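Local coordinates for protein PrgZ (PDB 4FAJ) that acts as a membrane-anchored, extracellular receptor that binds a peptide pheromone and probably delivers it for transport into the cell, at residues A[72-77]-A[146-151]; A[93-98]-A[201-206]; A[206-211]-A[470-475]; A[546-549]-A[554-557]. All blocks are in the same frame, centred on the assembly; numbering follows the deposited sequence.

Contact 1. Residues A[72-77]-A[146-151]; sequences SLDPAT and WQRVVD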
loop_
_atom_site.group_PDB
_atom_site.type_symbol
_atom_site.label_atom_id
_atom_site.label_comp_id
_atom_site.label_asym_id
_atom_site.label_seq_id
_atom_site.Cartn_x
_atom_site.Cartn_y
_atom_site.Cartn_z
ATOM N N SER A 72 7.786 8.477 -5.431
ATOM C CA SER A 72 8.319 7.871 -6.644
ATOM C C SER A 72 7.433 8.165 -7.859
ATOM O O SER A 72 6.204 8.258 -7.735
ATOM C CB SER A 72 8.463 6.349 -6.449
ATOM O OG SER A 72 8.825 5.704 -7.656
ATOM N N LEU A 73 8.071 8.329 -9.016
ATOM C CA LEU A 73 7.384 8.432 -10.299
ATOM C C LEU A 73 7.687 7.224 -11.200
ATOM O O LEU A 73 7.448 7.273 -12.414
ATOM C CB LEU A 73 7.787 9.726 -11.007
ATOM C CG LEU A 73 7.537 11.034 -10.267
ATOM C CD1 LEU A 73 8.119 12.204 -11.059
ATOM C CD2 LEU A 73 6.050 11.220 -10.049
ATOM N N ASP A 74 8.213 6.156 -10.608
ATOM C CA ASP A 74 8.640 4.966 -11.349
ATOM C C ASP A 74 7.869 3.733 -10.857
ATOM O O ASP A 74 8.009 3.328 -9.697
ATOM C CB ASP A 74 10.143 4.762 -11.175
ATOM C CG ASP A 74 10.698 3.585 -11.986
ATOM O OD1 ASP A 74 9.949 2.872 -12.696
ATOM O OD2 ASP A 74 11.923 3.362 -11.895
ATOM N N PRO A 75 7.079 3.108 -11.751
ATOM C CA PRO A 75 6.368 1.868 -11.418
ATOM C C PRO A 75 7.216 0.827 -10.683
ATOM O O PRO A 75 6.722 0.125 -9.799
ATOM C CB PRO A 75 5.964 1.325 -12.799
ATOM C CG PRO A 75 5.770 2.529 -13.621
ATOM C CD PRO A 75 6.836 3.505 -13.154
ATOM N N ALA A 76 8.477 0.707 -11.068
ATOM C CA ALA A 76 9.355 -0.285 -10.473
ATOM C C ALA A 76 9.655 0.002 -9.003
ATOM O O ALA A 76 9.896 -0.930 -8.251
ATOM C CB ALA A 76 10.659 -0.402 -11.274
ATOM N N THR A 77 9.634 1.268 -8.587
ATOM C CA THR A 77 10.035 1.638 -7.226
ATOM C C THR A 77 8.920 2.187 -6.334
ATOM O O THR A 77 9.115 2.272 -5.127
ATOM C CB THR A 77 11.174 2.680 -7.229
ATOM O OG1 THR A 77 10.682 3.930 -7.735
ATOM C CG2 THR A 77 12.366 2.182 -8.072
ATOM N N TRP A 146 9.006 -5.455 -16.930
ATOM C CA TRP A 146 8.930 -6.505 -15.916
ATOM C C TRP A 146 10.290 -7.147 -15.646
ATOM O O TRP A 146 10.601 -7.490 -14.503
ATOM C CB TRP A 146 7.912 -7.571 -16.315
ATOM C CG TRP A 146 6.508 -7.036 -16.478
ATOM C CD1 TRP A 146 6.048 -5.790 -16.148
ATOM C CD2 TRP A 146 5.382 -7.748 -16.997
ATOM N NE1 TRP A 146 4.713 -5.683 -16.457
ATOM C CE2 TRP A 146 4.278 -6.874 -16.962
ATOM C CE3 TRP A 146 5.199 -9.044 -17.481
ATOM C CZ2 TRP A 146 3.011 -7.248 -17.408
ATOM C CZ3 TRP A 146 3.923 -9.416 -17.926
ATOM C CH2 TRP A 146 2.852 -8.516 -17.877
ATOM N N GLN A 147 11.091 -7.321 -16.687
ATOM C CA GLN A 147 12.473 -7.763 -16.504
ATOM C C GLN A 147 13.215 -6.805 -15.562
ATOM O O GLN A 147 14.003 -7.219 -14.705
ATOM C CB GLN A 147 13.201 -7.879 -17.848
ATOM C CG GLN A 147 12.893 -9.166 -18.603
ATOM C CD GLN A 147 13.676 -9.329 -19.901
ATOM O OE1 GLN A 147 13.333 -10.170 -20.742
ATOM N NE2 GLN A 147 14.731 -8.544 -20.065
ATOM N N ARG A 148 12.927 -5.523 -15.712
ATOM C CA ARG A 148 13.559 -4.483 -14.922
ATOM C C ARG A 148 13.167 -4.562 -13.434
ATOM O O ARG A 148 13.991 -4.295 -12.563
ATOM C CB ARG A 148 13.167 -3.139 -15.540
ATOM C CG ARG A 148 13.738 -1.918 -14.924
ATOM C CD ARG A 148 13.289 -0.737 -15.748
ATOM N NE ARG A 148 13.615 0.504 -15.086
ATOM C CZ ARG A 148 12.759 1.274 -14.426
ATOM N NH1 ARG A 148 11.464 0.972 -14.342
ATOM N NH2 ARG A 148 13.211 2.386 -13.876
ATOM N N VAL A 149 11.920 -4.939 -13.144
ATOM C CA VAL A 149 11.476 -5.090 -11.756
ATOM C C VAL A 149 12.188 -6.254 -11.052
ATOM O O VAL A 149 12.614 -6.116 -9.908
ATOM C CB VAL A 149 9.938 -5.291 -11.644
ATOM C CG1 VAL A 149 9.530 -5.530 -10.193
ATOM C CG2 VAL A 149 9.205 -4.084 -12.203
ATOM N N VAL A 150 12.323 -7.389 -11.731
ATOM C CA VAL A 150 12.952 -8.572 -11.111
ATOM C C VAL A 150 14.493 -8.551 -11.121
ATOM O O VAL A 150 15.128 -9.269 -10.353
ATOM C CB VAL A 150 12.479 -9.883 -11.754
ATOM C CG1 VAL A 150 10.995 -10.090 -11.488
ATOM C CG2 VAL A 150 12.791 -9.897 -13.243
ATOM N N ASP A 151 15.082 -7.753 -12.010
ATOM C CA ASP A 151 16.544 -7.552 -12.061
ATOM C C ASP A 151 17.060 -7.096 -10.685
ATOM O O ASP A 151 16.709 -6.008 -10.224
ATOM C CB ASP A 151 16.880 -6.504 -13.129
ATOM C CG ASP A 151 18.379 -6.326 -13.348
ATOM O OD1 ASP A 151 19.195 -6.814 -12.537
ATOM O OD2 ASP A 151 18.738 -5.671 -14.345
#
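D74 and R148 reach for each other from opposite directions and meet end-on, the carboxylate facing the outer two nitrogens of the guanidinium. Both flat groups lie nearly in one plane, 21° apart, and each oxygen takes one nitrogen: R148 NH1 donates to D74 OD1 at 2.9 Å, an almost straight bond that uses the syn lone pair of OD1 and stays in the guanidinium plane, while R148 NH2 meets D74 OD2 at 2.6 Å, tilted out of both planes. The arginine spans the gap because its chain is extended from CG to NE, with chi1 at -178° setting CG trans to the backbone nitrogen. Two bonds fix the rotation of the carboxylate, and a third comes from within the loop: A76 N donates to D74 OD1 at 3.1 Å, approaching from well above the carboxylate plane. Next to the salt bridge, A76 CB sits 3.5 Å from R148 NH1 and 4.1 Å from V149 CG2, so that the aliphatic part of the loop rests on the last turn of helix 139-150. The loop is stiffened by S72, whose OG accepts from D74 N at 3.0 Å and pairs with T77 OG1. The arrangement is an ST turn running into an Asx turn, whose carboxylate also forms a bidentate salt bridge tying the loop between strand 61-66 and helix 81-90 to helix 139-150.

Contact 2. Residues A[93-98]-A[201-206]; sequences GLYRLD and YFTDLL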
loop_
_atom_site.group_PDB
_atom_site.type_symbol
_atom_site.label_atom_id
_atom_site.label_comp_id
_atom_site.label_asym_id
_atom_site.label_seq_id
_atom_site.Cartn_x
_atom_site.Cartn_y
_atom_site.Cartn_z
ATOM N N GLY A 93 -2.124 0.537 -16.847
ATOM C CA GLY A 93 -1.619 -0.811 -17.074
ATOM C C GLY A 93 -2.551 -1.632 -17.949
ATOM O O GLY A 93 -3.478 -1.101 -18.583
ATOM N N LEU A 94 -2.296 -2.930 -18.000
ATOM C CA LEU A 94 -3.095 -3.823 -18.834
ATOM C C LEU A 94 -4.564 -3.840 -18.405
ATOM O O LEU A 94 -5.462 -3.894 -19.261
ATOM C CB LEU A 94 -2.527 -5.235 -18.810
ATOM C CG LEU A 94 -1.175 -5.404 -19.515
ATOM C CD1 LEU A 94 -0.580 -6.763 -19.204
ATOM C CD2 LEU A 94 -1.308 -5.205 -21.022
ATOM N N TYR A 95 -4.778 -3.821 -17.086
ATOM C CA TYR A 95 -6.108 -3.812 -16.479
ATOM C C TYR A 95 -6.226 -2.674 -15.449
ATOM O O TYR A 95 -5.220 -2.165 -14.926
ATOM C CB TYR A 95 -6.431 -5.190 -15.846
ATOM C CG TYR A 95 -6.308 -6.282 -16.861
ATOM C CD1 TYR A 95 -7.372 -6.593 -17.698
ATOM C CD2 TYR A 95 -5.095 -6.933 -17.071
ATOM C CE1 TYR A 95 -7.247 -7.544 -18.679
ATOM C CE2 TYR A 95 -4.964 -7.894 -18.059
ATOM C CZ TYR A 95 -6.037 -8.193 -18.856
ATOM O OH TYR A 95 -5.929 -9.125 -19.846
ATOM N N ARG A 96 -7.470 -2.266 -15.213
ATOM C CA ARG A 96 -7.833 -1.187 -14.292
ATOM C C ARG A 96 -9.053 -1.662 -13.497
ATOM O O ARG A 96 -9.997 -2.209 -14.082
ATOM C CB ARG A 96 -8.195 0.071 -15.084
ATOM C CG ARG A 96 -8.581 1.289 -14.226
ATOM C CD ARG A 96 -9.287 2.336 -15.058
ATOM N NE ARG A 96 -8.410 2.978 -16.046
ATOM C CZ ARG A 96 -7.562 3.978 -15.793
ATOM N NH1 ARG A 96 -7.436 4.488 -14.566
ATOM N NH2 ARG A 96 -6.833 4.483 -16.782
ATOM N N LEU A 97 -9.036 -1.452 -12.179
ATOM C CA LEU A 97 -10.149 -1.882 -11.332
ATOM C C LEU A 97 -11.424 -1.106 -11.609
ATOM O O LEU A 97 -11.403 0.118 -11.825
ATOM C CB LEU A 97 -9.794 -1.774 -9.839
ATOM C CG LEU A 97 -8.643 -2.635 -9.324
ATOM C CD1 LEU A 97 -8.654 -2.590 -7.787
ATOM C CD2 LEU A 97 -8.664 -4.090 -9.835
ATOM N N ASP A 98 -12.538 -1.825 -11.626
ATOM C CA ASP A 98 -13.850 -1.207 -11.744
ATOM C C ASP A 98 -14.411 -0.884 -10.359
ATOM O O ASP A 98 -13.752 -1.103 -9.346
ATOM C CB ASP A 98 -14.820 -2.094 -12.554
ATOM C CG ASP A 98 -15.146 -3.427 -11.873
ATOM O OD1 ASP A 98 -14.882 -3.589 -10.655
ATOM O OD2 ASP A 98 -15.670 -4.323 -12.582
ATOM N N TYR A 201 -5.628 -14.966 -8.608
ATOM C CA TYR A 201 -5.527 -13.509 -8.529
ATOM C C TYR A 201 -4.517 -12.881 -9.512
ATOM O O TYR A 201 -4.238 -11.675 -9.422
ATOM C CB TYR A 201 -5.213 -13.059 -7.082
ATOM C CG TYR A 201 -3.997 -13.742 -6.480
ATOM C CD1 TYR A 201 -4.137 -14.859 -5.657
ATOM C CD2 TYR A 201 -2.718 -13.288 -6.761
ATOM C CE1 TYR A 201 -3.029 -15.497 -5.122
ATOM C CE2 TYR A 201 -1.618 -13.908 -6.242
ATOM C CZ TYR A 201 -1.772 -15.017 -5.426
ATOM O OH TYR A 201 -0.663 -15.620 -4.912
ATOM N N PHE A 202 -3.998 -13.648 -10.468
ATOM C CA PHE A 202 -2.947 -13.114 -11.346
ATOM C C PHE A 202 -3.416 -11.926 -12.192
ATOM O O PHE A 202 -2.682 -10.960 -12.356
ATOM C CB PHE A 202 -2.307 -14.191 -12.236
ATOM C CG PHE A 202 -1.100 -13.687 -12.986
ATOM C CD1 PHE A 202 -1.138 -13.512 -14.362
ATOM C CD2 PHE A 202 0.056 -13.334 -12.299
ATOM C CE1 PHE A 202 -0.029 -13.025 -15.060
ATOM C CE2 PHE A 202 1.166 -12.825 -12.981
ATOM C CZ PHE A 202 1.119 -12.671 -14.369
ATOM N N THR A 203 -4.636 -11.979 -12.720
ATOM C CA THR A 203 -5.180 -10.822 -13.443
ATOM C C THR A 203 -5.255 -9.592 -12.525
ATOM O O THR A 203 -4.995 -8.472 -12.957
ATOM C CB THR A 203 -6.535 -11.160 -14.057
ATOM O OG1 THR A 203 -6.392 -12.350 -14.850
ATOM C CG2 THR A 203 -7.040 -10.032 -14.919
ATOM N N ASP A 204 -5.541 -9.806 -11.239
ATOM C CA ASP A 204 -5.505 -8.708 -10.271
ATOM C C ASP A 204 -4.117 -8.085 -10.161
ATOM O O ASP A 204 -3.998 -6.864 -10.100
ATOM C CB ASP A 204 -5.986 -9.149 -8.887
ATOM C CG ASP A 204 -7.380 -9.768 -8.922
ATOM O OD1 ASP A 204 -8.373 -9.026 -9.026
ATOM O OD2 ASP A 204 -7.477 -10.995 -8.884
ATOM N N LEU A 205 -3.077 -8.910 -10.158
ATOM C CA LEU A 205 -1.700 -8.397 -10.109
ATOM C C LEU A 205 -1.367 -7.532 -11.322
ATOM O O LEU A 205 -0.636 -6.540 -11.213
ATOM C CB LEU A 205 -0.705 -9.547 -10.017
ATOM C CG LEU A 205 -0.741 -10.349 -8.711
ATOM C CD1 LEU A 205 0.293 -11.441 -8.748
ATOM C CD2 LEU A 205 -0.516 -9.459 -7.512
ATOM N N LEU A 206 -1.905 -7.913 -12.481
ATOM C CA LEU A 206 -1.684 -7.172 -13.726
ATOM C C LEU A 206 -2.333 -5.790 -13.742
ATOM O O LEU A 206 -2.096 -5.017 -14.678
ATOM C CB LEU A 206 -2.194 -7.985 -14.930
ATOM C CG LEU A 206 -1.508 -9.323 -15.202
ATOM C CD1 LEU A 206 -2.117 -10.035 -16.419
ATOM C CD2 LEU A 206 0.010 -9.158 -15.360
HETATM O O HOH W 1 -0.064 -4.055 -16.436
#
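The ring of Y95 is touched by two residues of segment 201-206, each in a different way. T203 places its methyl over one face: CG2 stands 4.2 Å from the ring centroid and only 6° off the ring normal, a well-centred CH-pi contact. L206 comes in at the rim, its CB 3.8 Å from Y95 CD2 and its CD1 3.9 Å from Y95 CE2, the two side chains running side by side in the same direction. With chi1 of Y95 at -56°, CG lies trans to the carbonyl carbon and the ring rises alongside L206 instead of crossing it. Direct hydrogen bonds across the pair are absent; a water takes their place, accepting from L94 N at 2.9 Å and donating to L206 O at 2.9 Å, which satisfies both backbone groups where L94 N and L206 O are themselves too far apart, at 3.9 Å. In the next shell, the far end of the tyrosine is held by a hydrogen bond from its OH to G110 O, and P103 packs against both Y95 and T203. Further out, W146 of helix 139-150 covers L94 and L206 together, and I123 of strand 120-124 touches both Y95 and L206. The short helix 202-205 is therefore laid against the two-stranded sheet of 95-97 and 103-105, and helix 139-150 and strand 120-124 pack on this junction as well.

Contact 3. Residues A[206-211]-A[470-475]; sequences LSLTAY and QADYAD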
loop_
_atom_site.group_PDB
_atom_site.type_symbol
_atom_site.label_atom_id
_atom_site.label_comp_id
_atom_site.label_asym_id
_atom_site.label_seq_id
_atom_site.Cartn_x
_atom_site.Cartn_y
_atom_site.Cartn_z
ATOM N N LEU A 206 -1.905 -7.913 -12.481
ATOM C CA LEU A 206 -1.684 -7.172 -13.726
ATOM C C LEU A 206 -2.333 -5.790 -13.742
ATOM O O LEU A 206 -2.096 -5.017 -14.678
ATOM C CB LEU A 206 -2.194 -7.985 -14.930
ATOM C CG LEU A 206 -1.508 -9.323 -15.202
ATOM C CD1 LEU A 206 -2.117 -10.035 -16.419
ATOM C CD2 LEU A 206 0.010 -9.158 -15.360
ATOM N N SER A 207 -3.160 -5.483 -12.735
ATOM C CA SER A 207 -3.757 -4.155 -12.605
ATOM C C SER A 207 -2.920 -3.223 -11.716
ATOM O O SER A 207 -3.214 -2.034 -11.623
ATOM C CB SER A 207 -5.183 -4.254 -12.049
ATOM O OG SER A 207 -5.177 -4.626 -10.686
ATOM N N LEU A 208 -1.898 -3.766 -11.059
ATOM C CA LEU A 208 -1.114 -3.007 -10.092
ATOM C C LEU A 208 -0.104 -2.114 -10.802
ATOM O O LEU A 208 0.471 -2.496 -11.831
ATOM C CB LEU A 208 -0.360 -3.946 -9.146
ATOM C CG LEU A 208 -1.208 -4.893 -8.284
ATOM C CD1 LEU A 208 -0.318 -5.729 -7.378
ATOM C CD2 LEU A 208 -2.233 -4.121 -7.483
ATOM N N THR A 209 0.144 -0.947 -10.214
ATOM C CA THR A 209 1.116 -0.002 -10.773
ATOM C C THR A 209 2.479 -0.662 -11.005
ATOM O O THR A 209 3.149 -0.363 -11.984
ATOM C CB THR A 209 1.244 1.282 -9.910
ATOM O OG1 THR A 209 1.711 0.955 -8.596
ATOM C CG2 THR A 209 -0.099 2.010 -9.829
ATOM N N ALA A 210 2.876 -1.587 -10.137
ATOM C CA ALA A 210 4.144 -2.325 -10.315
ATOM C C ALA A 210 4.251 -3.064 -11.650
ATOM O O ALA A 210 5.355 -3.259 -12.170
ATOM C CB ALA A 210 4.352 -3.315 -9.164
ATOM N N TYR A 211 3.104 -3.483 -12.194
ATOM C CA TYR A 211 3.035 -4.136 -13.506
ATOM C C TYR A 211 2.817 -3.167 -14.695
ATOM O O TYR A 211 2.685 -3.607 -15.841
ATOM C CB TYR A 211 1.921 -5.210 -13.489
ATOM C CG TYR A 211 2.322 -6.536 -12.880
ATOM C CD1 TYR A 211 2.308 -6.736 -11.503
ATOM C CD2 TYR A 211 2.698 -7.603 -13.692
ATOM C CE1 TYR A 211 2.659 -7.965 -10.957
ATOM C CE2 TYR A 211 3.045 -8.821 -13.158
ATOM C CZ TYR A 211 3.018 -9.002 -11.795
ATOM O OH TYR A 211 3.362 -10.225 -11.305
ATOM N N GLN A 470 -1.848 -1.428 2.903
ATOM C CA GLN A 470 -3.146 -1.587 2.253
ATOM C C GLN A 470 -3.036 -2.690 1.208
ATOM O O GLN A 470 -2.115 -2.671 0.393
ATOM C CB GLN A 470 -3.632 -0.306 1.582
ATOM C CG GLN A 470 -4.838 -0.558 0.647
ATOM C CD GLN A 470 -5.821 0.570 0.593
ATOM O OE1 GLN A 470 -6.211 1.108 1.628
ATOM N NE2 GLN A 470 -6.282 0.913 -0.628
ATOM N N ALA A 471 -3.987 -3.624 1.223
ATOM C CA ALA A 471 -3.984 -4.726 0.274
ATOM C C ALA A 471 -3.903 -4.169 -1.136
ATOM O O ALA A 471 -4.539 -3.166 -1.434
ATOM C CB ALA A 471 -5.242 -5.561 0.403
ATOM N N ASP A 472 -3.111 -4.823 -1.977
ATOM C CA ASP A 472 -3.017 -4.482 -3.393
ATOM C C ASP A 472 -4.086 -5.244 -4.178
ATOM O O ASP A 472 -4.509 -4.794 -5.238
ATOM C CB ASP A 472 -1.624 -4.830 -3.943
ATOM C CG ASP A 472 -0.521 -3.969 -3.369
ATOM O OD1 ASP A 472 -0.733 -2.746 -3.153
ATOM O OD2 ASP A 472 0.577 -4.523 -3.127
ATOM N N TYR A 473 -4.499 -6.403 -3.664
ATOM C CA TYR A 473 -5.574 -7.218 -4.262
ATOM C C TYR A 473 -6.332 -7.995 -3.162
ATOM O O TYR A 473 -5.821 -8.141 -2.048
ATOM C CB TYR A 473 -5.017 -8.170 -5.337
ATOM C CG TYR A 473 -3.823 -9.003 -4.898
ATOM C CD1 TYR A 473 -2.539 -8.458 -4.858
ATOM C CD2 TYR A 473 -3.983 -10.332 -4.520
ATOM C CE1 TYR A 473 -1.455 -9.214 -4.437
ATOM C CE2 TYR A 473 -2.895 -11.107 -4.121
ATOM C CZ TYR A 473 -1.645 -10.551 -4.078
ATOM O OH TYR A 473 -0.578 -11.327 -3.653
ATOM N N ALA A 474 -7.543 -8.473 -3.464
ATOM C CA ALA A 474 -8.444 -9.050 -2.438
ATOM C C ALA A 474 -8.138 -10.505 -2.080
ATOM O O ALA A 474 -8.965 -11.391 -2.293
ATOM C CB ALA A 474 -9.921 -8.923 -2.873
ATOM N N ASP A 475 -6.948 -10.754 -1.554
ATOM C CA ASP A 475 -6.582 -12.075 -1.080
ATOM C C ASP A 475 -5.703 -11.882 0.156
ATOM O O ASP A 475 -4.874 -10.960 0.191
ATOM C CB ASP A 475 -5.853 -12.876 -2.170
ATOM C CG ASP A 475 -5.636 -14.322 -1.785
ATOM O OD1 ASP A 475 -4.719 -14.595 -0.988
ATOM O OD2 ASP A 475 -6.387 -15.205 -2.277
HETATM O O HOH W 2 -6.080 -5.489 -7.927
HETATM O O HOH W 3 -5.189 -3.009 -8.091
#
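L208 spans the interface to D472 and Y473 by its branched tip. From CB, chi1 of -61° sets CG trans to the carbonyl carbon, and the L208 and D472 side chains cross at about a right angle. CD2 makes the closest approach, 3.3 Å from D472 O and 3.7 Å from D472 CB. The other methyl, CD1, touches the same D472 CB at 3.8 Å and comes obliquely to the ring of Y473, 4.3 Å from Y473 CD1. D472 thus offers its CB to the leucine, while its carboxylate OD1 is turned to a hydrogen bond with the backbone of the bound peptide. Beside the leucine, two waters lie between S207 OG and D472 O; one is 3.0 Å from S207 OG and 3.2 Å from D472 O, with more acceptors nearby than it has protons, and the second makes only a weak bond to D472 O. Y473 also stacks on Y201. The direct contact is small, a leucine tip on a CB, a carbonyl and a ring, with no hydrogen bond or salt bridge; the polar link runs through water. A junction of this kind would be compatible with the lobe movements known in this family.

Contact 4. Residues A[546-549]-A[554-557]; sequences VLMH and KYDY
K554, D556 and M548 lose the most surface where the two short strands meet. K554 contributes through both backbone and side chain: its carbonyl oxygen accepts from H549 N at 2.7 Å and is also approached by M548 CA, a CA-H...O contact at 3.2 Å. Its CD lies 4.3 Å from M548 CE; beyond it the chain bends at chi3, -74°, and NZ bonds to T535 OG1. D556 faces L547 in a hydrogen-bonded pair, D556 N giving a bond to L547 O at 2.9 Å and L547 N one to D556 O at 3.1 Å; their CB atoms touch on the same face of the sheet. The D556 carboxylate reaches H549, whose ND1 is hydrogen-bonded to N101 OD1, through a water, 2.6 Å from D556 OD2 and 2.8 Å from H549 NE2. OD2 also takes a salt bridge from R96 and OD1 a bond from K558 N, so the carboxylate is held by several partners, which would be expected to favour its ionised form. M548 shares the other face with Y555 in the non-hydrogen-bonded pair. Fully extended beyond CG, it runs alongside the tyrosine: SD lies 5.1 Å from the ring centroid, 60° off the normal, an oblique Met-aromatic contact, and the methyl CE approaches Y555 OH, whose own hydrogen bond goes to K537. V546 CG1 touches the CD1 atoms of both Y555 and Y557. Two-residue antiparallel strands, with four residues between H549 and K554, make this a small beta hairpin, here set against strands 311-324 and 528-539.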
loop_
_atom_site.group_PDB
_atom_site.type_symbol
_atom_site.label_atom_id
_atom_site.label_comp_id
_atom_site.label_asym_id
_atom_site.label_seq_id
_atom_site.Cartn_x
_atom_site.Cartn_y
_atom_site.Cartn_z
ATOM N N VAL A 546 -15.992 10.022 -9.055
ATOM C CA VAL A 546 -14.656 9.621 -8.642
ATOM C C VAL A 546 -14.780 8.192 -8.130
ATOM O O VAL A 546 -15.650 7.913 -7.314
ATOM C CB VAL A 546 -14.130 10.515 -7.535
ATOM C CG1 VAL A 546 -12.844 9.961 -6.992
ATOM C CG2 VAL A 546 -13.951 11.951 -8.076
ATOM N N LEU A 547 -13.910 7.300 -8.593
ATOM C CA LEU A 547 -13.921 5.912 -8.139
ATOM C C LEU A 547 -12.980 5.799 -6.924
ATOM O O LEU A 547 -11.822 6.186 -7.003
ATOM C CB LEU A 547 -13.457 4.989 -9.263
ATOM C CG LEU A 547 -14.329 3.806 -9.624
ATOM C CD1 LEU A 547 -15.718 4.301 -10.048
ATOM C CD2 LEU A 547 -13.677 2.994 -10.739
ATOM N N MET A 548 -13.487 5.293 -5.808
ATOM C CA MET A 548 -12.685 5.096 -4.598
ATOM C C MET A 548 -12.562 3.588 -4.337
ATOM O O MET A 548 -13.569 2.893 -4.340
ATOM C CB MET A 548 -13.361 5.790 -3.417
ATOM C CG MET A 548 -12.538 5.817 -2.136
ATOM S SD MET A 548 -13.391 6.660 -0.782
ATOM C CE MET A 548 -12.087 6.741 0.424
ATOM N N HIS A 549 -11.342 3.087 -4.130
ATOM C CA HIS A 549 -11.100 1.655 -3.976
ATOM C C HIS A 549 -10.622 1.340 -2.556
ATOM O O HIS A 549 -9.735 2.028 -2.033
ATOM C CB HIS A 549 -10.038 1.184 -4.978
ATOM C CG HIS A 549 -10.410 1.398 -6.414
ATOM N ND1 HIS A 549 -11.365 0.639 -7.054
ATOM C CD2 HIS A 549 -9.928 2.257 -7.343
ATOM C CE1 HIS A 549 -11.479 1.040 -8.309
ATOM N NE2 HIS A 549 -10.613 2.015 -8.514
ATOM N N LYS A 554 -6.001 4.086 -4.301
ATOM C CA LYS A 554 -7.255 4.482 -3.655
ATOM C C LYS A 554 -8.230 5.251 -4.552
ATOM O O LYS A 554 -9.450 5.053 -4.443
ATOM C CB LYS A 554 -6.978 5.312 -2.401
ATOM C CG LYS A 554 -8.222 5.587 -1.555
ATOM C CD LYS A 554 -7.893 6.387 -0.299
ATOM C CE LYS A 554 -7.178 5.569 0.757
ATOM N NZ LYS A 554 -7.304 6.208 2.129
ATOM N N TYR A 555 -7.721 6.146 -5.398
ATOM C CA TYR A 555 -8.609 7.001 -6.202
ATOM C C TYR A 555 -8.340 6.874 -7.691
ATOM O O TYR A 555 -7.188 6.830 -8.114
ATOM C CB TYR A 555 -8.489 8.477 -5.786
ATOM C CG TYR A 555 -8.999 8.763 -4.392
ATOM C CD1 TYR A 555 -10.360 8.738 -4.118
ATOM C CD2 TYR A 555 -8.123 9.042 -3.342
ATOM C CE1 TYR A 555 -10.847 8.983 -2.848
ATOM C CE2 TYR A 555 -8.606 9.307 -2.050
ATOM C CZ TYR A 555 -9.973 9.267 -1.821
ATOM O OH TYR A 555 -10.497 9.520 -0.574
ATOM N N ASP A 556 -9.421 6.808 -8.469
ATOM C CA ASP A 556 -9.363 6.886 -9.922
ATOM C C ASP A 556 -10.217 8.073 -10.370
ATOM O O ASP A 556 -11.447 8.070 -10.233
ATOM C CB ASP A 556 -9.870 5.589 -10.560
ATOM C CG ASP A 556 -9.690 5.566 -12.075
ATOM O OD1 ASP A 556 -9.238 6.580 -12.647
ATOM O OD2 ASP A 556 -9.979 4.516 -12.690
ATOM N N TYR A 557 -9.544 9.092 -10.884
ATOM C CA TYR A 557 -10.191 10.334 -11.293
ATOM C C TYR A 557 -10.533 10.379 -12.791
ATOM O O TYR A 557 -10.990 11.407 -13.292
ATOM C CB TYR A 557 -9.268 11.500 -10.965
ATOM C CG TYR A 557 -8.833 11.549 -9.516
ATOM C CD1 TYR A 557 -9.755 11.722 -8.503
ATOM C CD2 TYR A 557 -7.487 11.444 -9.164
ATOM C CE1 TYR A 557 -9.357 11.784 -7.164
ATOM C CE2 TYR A 557 -7.085 11.501 -7.849
ATOM C CZ TYR A 557 -8.025 11.685 -6.848
ATOM O OH TYR A 557 -7.623 11.742 -5.532
HETATM O O HOH W 4 -9.909 2.367 -11.168
#

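Contacts 2 and 3 are the closest pair, their centres about 7 Å apart, and they share L206. Contact 1 lies about 17 Å from contact 2 and about 14 Å from contact 3, centre to centre; W146 bridges it to both, its NE1 probably hydrogen-bonded to Y211 O at 3.0 Å, and P75 CB packs on T209 O. Contact 4 is about 15 Å from contact 2 and about 14 Å from contact 3 between centres, and L97 CB meets H549 CE1 at 3.6 Å. Contact 3 borders the bound peptide, which Q470 also holds through backbone hydrogen bonds. The D556 side chain of contact 4 is about 9 Å from that of the zinc ligand D263.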